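Fucose-specific lectin (Aleuria aurantia, PDB 6GKE) binds L-fucose at five sites between the blades of a six-bladed beta-propeller, preferring alpha-1,6-linked core fucose on glycoproteins. Local coordinates at residues L5-A17 / S260-G272. The protein carries 1 engineered substitution. Numbering follows the deposited sequence.
Sequences LYTSKIAAISWAA and SLPDTFIAANSSG. With GOL (glycerol), chain J; EDO (1,2-ethanediol), chain I; EDO (1,2-ethanediol), chain B.
The aliphatic chain of Lys9 covers one face of the Phe265 ring, its CG 4.0 Å from the centroid and 15° off the normal, a CH-pi contact. The lysine chain bends at chi2 (73°), which lays CD and CE along the ring; NZ is hydrogen-bonded to Phe60 O. The Thr7 and Ser8 carbonyls lie at the ring edge, near its plane, with Thr7 O 3.3 Å from Phe265 CE2. The Tyr6 ring has Thr7 CG2 over its centre on one face. Leu261 CD1 and Thr264 CG2 approach that ring obliquely. Tyr6 also stacks on Tyr6 of the second subunit, at the dimer interface. Water 1 joins Tyr6 OH to Asp263 OD2. Water 2 accepts from Phe265 N (2.9 Å) and donates to Ser8 O (2.7 Å).

Strands 10-15 and 267-271, the first strands of the first and last blades, run nearly parallel, 6° apart. In the middle Ile10 CG2 meets Ala267 CB at 3.8 Å, near the methyl of Ala12. Glycerol, probably from the crystallisation liquor, accepts from Ala12 N (O2) and Ala268 N (O3). Asn269 ND2 makes a weak hydrogen bond to Ile13 O (3.1 Å) and a stronger one to Gln23 OE1. Ser14 OG and Ser271 OG are hydrogen-bonded at 2.7 Å.

First blade thus packs on last through side chains and bridging water, with no direct backbone-to-backbone hydrogen bond between these strands.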
loop_
_atom_site.group_PDB
_atom_site.type_symbol
_atom_site.label_atom_id
_atom_site.label_comp_id
_atom_site.label_asym_id
_atom_site.label_seq_id
_atom_site.Cartn_x
_atom_site.Cartn_y
_atom_site.Cartn_z
ATOM N N LEU A 5 -3.047 3.777 5.334
ATOM C CA LEU A 5 -2.409 2.480 5.201
ATOM C C LEU A 5 -3.039 1.718 4.031
ATOM O O LEU A 5 -4.255 1.529 3.972
ATOM C CB LEU A 5 -2.583 1.719 6.515
ATOM C CG LEU A 5 -2.031 0.297 6.556
ATOM C CD1 LEU A 5 -0.510 0.300 6.530
ATOM C CD2 LEU A 5 -2.563 -0.414 7.795
ATOM N N TYR A 6 -2.199 1.227 3.122
ATOM C CA TYR A 6 -2.688 0.450 1.986
ATOM C C TYR A 6 -3.239 -0.879 2.504
ATOM O O TYR A 6 -2.544 -1.588 3.227
ATOM C CB TYR A 6 -1.582 0.219 0.956
ATOM C CG TYR A 6 -1.949 -0.731 -0.152
ATOM C CD1 TYR A 6 -3.057 -0.510 -0.954
ATOM C CD2 TYR A 6 -1.185 -1.859 -0.394
ATOM C CE1 TYR A 6 -3.390 -1.379 -1.979
ATOM C CE2 TYR A 6 -1.496 -2.729 -1.424
ATOM C CZ TYR A 6 -2.608 -2.494 -2.210
ATOM O OH TYR A 6 -2.895 -3.367 -3.222
ATOM N N THR A 7 -4.473 -1.185 2.101
ATOM C CA THR A 7 -5.281 -2.350 2.542
ATOM C C THR A 7 -5.774 -2.180 3.984
ATOM O O THR A 7 -6.262 -3.135 4.588
ATOM C CB THR A 7 -4.638 -3.728 2.290
ATOM O OG1 THR A 7 -3.583 -4.024 3.206
ATOM C CG2 THR A 7 -4.146 -3.873 0.869
ATOM N N SER A 8 -5.763 -0.946 4.498
ATOM C CA SER A 8 -6.557 -0.616 5.675
ATOM C C SER A 8 -8.013 -1.022 5.442
ATOM O O SER A 8 -8.560 -0.807 4.363
ATOM C CB SER A 8 -6.503 0.867 5.937
ATOM O OG SER A 8 -7.331 1.254 7.023
ATOM N N LYS A 9 -8.670 -1.499 6.499
ATOM C CA LYS A 9 -10.112 -1.574 6.469
ATOM C C LYS A 9 -10.680 -0.164 6.666
ATOM O O LYS A 9 -9.971 0.780 7.010
ATOM C CB LYS A 9 -10.629 -2.596 7.485
ATOM C CG LYS A 9 -10.394 -4.043 7.069
ATOM C CD LYS A 9 -8.959 -4.525 7.169
ATOM C CE LYS A 9 -8.886 -6.036 7.099
ATOM N NZ LYS A 9 -7.491 -6.538 7.164
ATOM N N ILE A 10 -11.977 -0.042 6.398
ATOM C CA ILE A 10 -12.686 1.226 6.448
ATOM C C ILE A 10 -13.990 0.994 7.208
ATOM O O ILE A 10 -14.599 -0.060 7.089
ATOM C CB ILE A 10 -12.969 1.778 5.035
ATOM C CG1 ILE A 10 -11.715 1.797 4.161
ATOM C CG2 ILE A 10 -13.611 3.155 5.107
ATOM C CD1 ILE A 10 -11.989 2.083 2.702
ATOM N N ALA A 11 -14.438 1.988 7.973
ATOM C CA ALA A 11 -15.777 1.968 8.571
ATOM C C ALA A 11 -16.389 3.355 8.414
ATOM O O ALA A 11 -15.675 4.343 8.427
ATOM C CB ALA A 11 -15.728 1.553 10.023
ATOM N N ALA A 12 -17.713 3.413 8.270
ATOM C CA ALA A 12 -18.368 4.682 8.001
ATOM C C ALA A 12 -19.750 4.729 8.650
ATOM O O ALA A 12 -20.446 3.721 8.729
ATOM C CB ALA A 12 -18.480 4.901 6.516
ATOM N N ILE A 13 -20.139 5.943 9.048
ATOM C CA ILE A 13 -21.433 6.225 9.668
ATOM C C ILE A 13 -21.973 7.540 9.095
ATOM O O ILE A 13 -21.231 8.362 8.556
ATOM C CB ILE A 13 -21.330 6.294 11.206
ATOM C CG1 ILE A 13 -20.311 7.351 11.644
ATOM C CG2 ILE A 13 -21.041 4.921 11.796
ATOM C CD1 ILE A 13 -20.249 7.615 13.130
ATOM N N SER A 14 -23.279 7.732 9.263
ATOM C CA SER A 14 -23.965 8.913 8.772
ATOM C C SER A 14 -25.205 9.144 9.633
ATOM O O SER A 14 -25.833 8.174 10.069
ATOM C CB SER A 14 -24.340 8.730 7.312
ATOM O OG SER A 14 -24.942 9.884 6.743
ATOM N N TRP A 15 -25.565 10.411 9.841
ATOM C CA TRP A 15 -26.817 10.730 10.502
ATOM C C TRP A 15 -27.371 12.046 9.961
ATOM O O TRP A 15 -26.635 12.928 9.535
ATOM C CB TRP A 15 -26.688 10.750 12.032
ATOM C CG TRP A 15 -25.784 11.795 12.610
ATOM C CD1 TRP A 15 -26.142 13.012 13.114
ATOM C CD2 TRP A 15 -24.365 11.686 12.814
ATOM N NE1 TRP A 15 -25.045 13.670 13.595
ATOM C CE2 TRP A 15 -23.939 12.884 13.427
ATOM C CE3 TRP A 15 -23.405 10.709 12.520
ATOM C CZ2 TRP A 15 -22.605 13.127 13.752
ATOM C CZ3 TRP A 15 -22.085 10.948 12.840
ATOM C CH2 TRP A 15 -21.694 12.140 13.453
ATOM N N ALA A 16 -28.699 12.151 9.997
ATOM C CA ALA A 16 -29.395 13.362 9.601
ATOM C C ALA A 16 -29.121 14.470 10.627
ATOM O O ALA A 16 -29.047 14.197 11.815
ATOM C CB ALA A 16 -30.869 13.075 9.472
ATOM N N ALA A 17 -28.954 15.707 10.141
ATOM C CA ALA A 17 -28.663 16.869 10.982
ATOM C C ALA A 17 -29.180 18.142 10.300
ATOM O O ALA A 17 -29.078 18.307 9.080
ATOM C CB ALA A 17 -27.182 16.952 11.270
ATOM N N SER A 260 -10.631 1.173 -7.721
ATOM C CA SER A 260 -9.967 0.771 -6.484
ATOM C C SER A 260 -8.670 0.012 -6.780
ATOM O O SER A 260 -8.492 -0.560 -7.845
ATOM C CB SER A 260 -10.866 -0.068 -5.620
ATOM O OG SER A 260 -11.183 -1.311 -6.237
ATOM N N LEU A 261 -7.775 -0.005 -5.790
ATOM C CA LEU A 261 -6.557 -0.796 -5.877
ATOM C C LEU A 261 -6.835 -2.257 -5.543
ATOM O O LEU A 261 -7.803 -2.595 -4.858
ATOM C CB LEU A 261 -5.494 -0.244 -4.924
ATOM C CG LEU A 261 -4.867 1.091 -5.318
ATOM C CD1 LEU A 261 -4.087 1.653 -4.143
ATOM C CD2 LEU A 261 -3.969 0.949 -6.542
ATOM N N PRO A 262 -5.949 -3.180 -5.981
ATOM C CA PRO A 262 -6.079 -4.581 -5.588
ATOM C C PRO A 262 -6.124 -4.756 -4.065
ATOM O O PRO A 262 -5.452 -4.031 -3.325
ATOM C CB PRO A 262 -4.825 -5.230 -6.190
ATOM C CG PRO A 262 -4.504 -4.352 -7.373
ATOM C CD PRO A 262 -4.806 -2.953 -6.884
ATOM N N ASP A 263 -6.922 -5.734 -3.623
ATOM C CA ASP A 263 -6.891 -6.272 -2.248
ATOM C C ASP A 263 -7.376 -5.249 -1.211
ATOM O O ASP A 263 -7.125 -5.407 -0.020
ATOM C CB ASP A 263 -5.497 -6.794 -1.897
ATOM C CG ASP A 263 -5.052 -7.867 -2.867
ATOM O OD1 ASP A 263 -5.818 -8.832 -3.056
ATOM O OD2 ASP A 263 -3.959 -7.727 -3.445
ATOM N N THR A 264 -8.161 -4.261 -1.654
ATOM C CA THR A 264 -8.671 -3.198 -0.801
ATOM C C THR A 264 -10.111 -3.496 -0.366
ATOM O O THR A 264 -10.758 -4.423 -0.842
ATOM C CB THR A 264 -8.580 -1.846 -1.515
ATOM O OG1 THR A 264 -9.341 -1.921 -2.720
ATOM C CG2 THR A 264 -7.150 -1.445 -1.798
ATOM N N PHE A 265 -10.608 -2.656 0.542
ATOM C CA PHE A 265 -11.895 -2.862 1.208
ATOM C C PHE A 265 -12.867 -1.723 0.899
ATOM O O PHE A 265 -12.467 -0.649 0.450
ATOM C CB PHE A 265 -11.659 -2.997 2.716
ATOM C CG PHE A 265 -10.789 -4.184 3.034
ATOM C CD1 PHE A 265 -11.317 -5.466 3.017
ATOM C CD2 PHE A 265 -9.428 -4.038 3.248
ATOM C CE1 PHE A 265 -10.511 -6.573 3.237
ATOM C CE2 PHE A 265 -8.625 -5.148 3.469
ATOM C CZ PHE A 265 -9.167 -6.412 3.456
ATOM N N ILE A 266 -14.148 -1.969 1.196
ATOM C CA ILE A 266 -15.176 -0.943 1.097
ATOM C C ILE A 266 -15.863 -0.771 2.454
ATOM O O ILE A 266 -15.739 -1.591 3.361
ATOM C CB ILE A 266 -16.216 -1.245 -0.006
ATOM C CG1 ILE A 266 -17.057 -2.491 0.292
ATOM C CG2 ILE A 266 -15.532 -1.316 -1.357
ATOM C CD1 ILE A 266 -18.246 -2.674 -0.632
ATOM N N ALA A 267 -16.625 0.317 2.567
ATOM C CA ALA A 267 -17.553 0.528 3.666
ATOM C C ALA A 267 -18.707 1.375 3.139
ATOM O O ALA A 267 -18.517 2.144 2.202
ATOM C CB ALA A 267 -16.877 1.216 4.831
ATOM N N ALA A 268 -19.886 1.239 3.743
ATOM C CA ALA A 268 -21.032 2.026 3.322
ATOM C C ALA A 268 -21.662 2.711 4.530
ATOM O O ALA A 268 -21.650 2.181 5.639
ATOM C CB ALA A 268 -22.048 1.165 2.607
ATOM N N ASN A 269 -22.255 3.878 4.279
ATOM C CA ASN A 269 -23.133 4.501 5.244
ATOM C C ASN A 269 -24.417 4.936 4.535
ATOM O O ASN A 269 -24.509 4.935 3.308
ATOM C CB ASN A 269 -22.447 5.644 6.005
ATOM C CG ASN A 269 -22.146 6.863 5.157
ATOM O OD1 ASN A 269 -22.810 7.109 4.153
ATOM N ND2 ASN A 269 -21.176 7.666 5.567
ATOM N N SER A 270 -25.410 5.283 5.348
ATOM C CA SER A 270 -26.653 5.812 4.846
ATOM C C SER A 270 -27.366 6.549 5.975
ATOM O O SER A 270 -27.220 6.221 7.145
ATOM C CB SER A 270 -27.542 4.743 4.224
ATOM O OG SER A 270 -28.031 3.821 5.189
ATOM N N SER A 271 -28.187 7.520 5.581
ATOM C CA SER A 271 -29.108 8.176 6.483
ATOM C C SER A 271 -30.135 8.932 5.640
ATOM O O SER A 271 -29.996 9.047 4.420
ATOM C CB SER A 271 -28.405 9.076 7.492
ATOM O OG SER A 271 -27.611 10.071 6.866
ATOM N N GLY A 272 -31.177 9.434 6.295
ATOM C CA GLY A 272 -32.233 10.113 5.577
ATOM C C GLY A 272 -33.031 9.157 4.705
ATOM O O GLY A 272 -33.239 8.003 5.065
HETATM C C1 GOL J . -20.133 0.401 9.485
HETATM O O1 GOL J . -19.190 -0.566 9.988
HETATM C C2 GOL J . -19.825 0.646 8.012
HETATM O O2 GOL J . -18.420 0.651 7.908
HETATM C C3 GOL J . -20.385 -0.566 7.253
HETATM O O3 GOL J . -19.918 -0.674 5.902
HETATM C C1 EDO I . 0.498 -1.505 3.299
HETATM O O1 EDO I . -0.012 -2.598 2.542
HETATM C C2 EDO I . 1.898 -0.953 3.029
HETATM O O2 EDO I . 1.953 0.510 3.155
HETATM C C1 EDO B . 1.378 3.039 1.504
HETATM O O1 EDO B . 1.075 3.468 0.179
HETATM C C2 EDO B . 0.260 2.718 2.496
HETATM O O2 EDO B . 0.588 1.568 3.350
HETATM O O HOH W 1 -2.066 -5.999 -2.554
HETATM O O HOH W 2 -8.447 -0.974 1.638
HETATM O O HOH W 3 -13.931 -2.156 5.397
HETATM O O HOH W 4 -28.081 5.778 9.672
#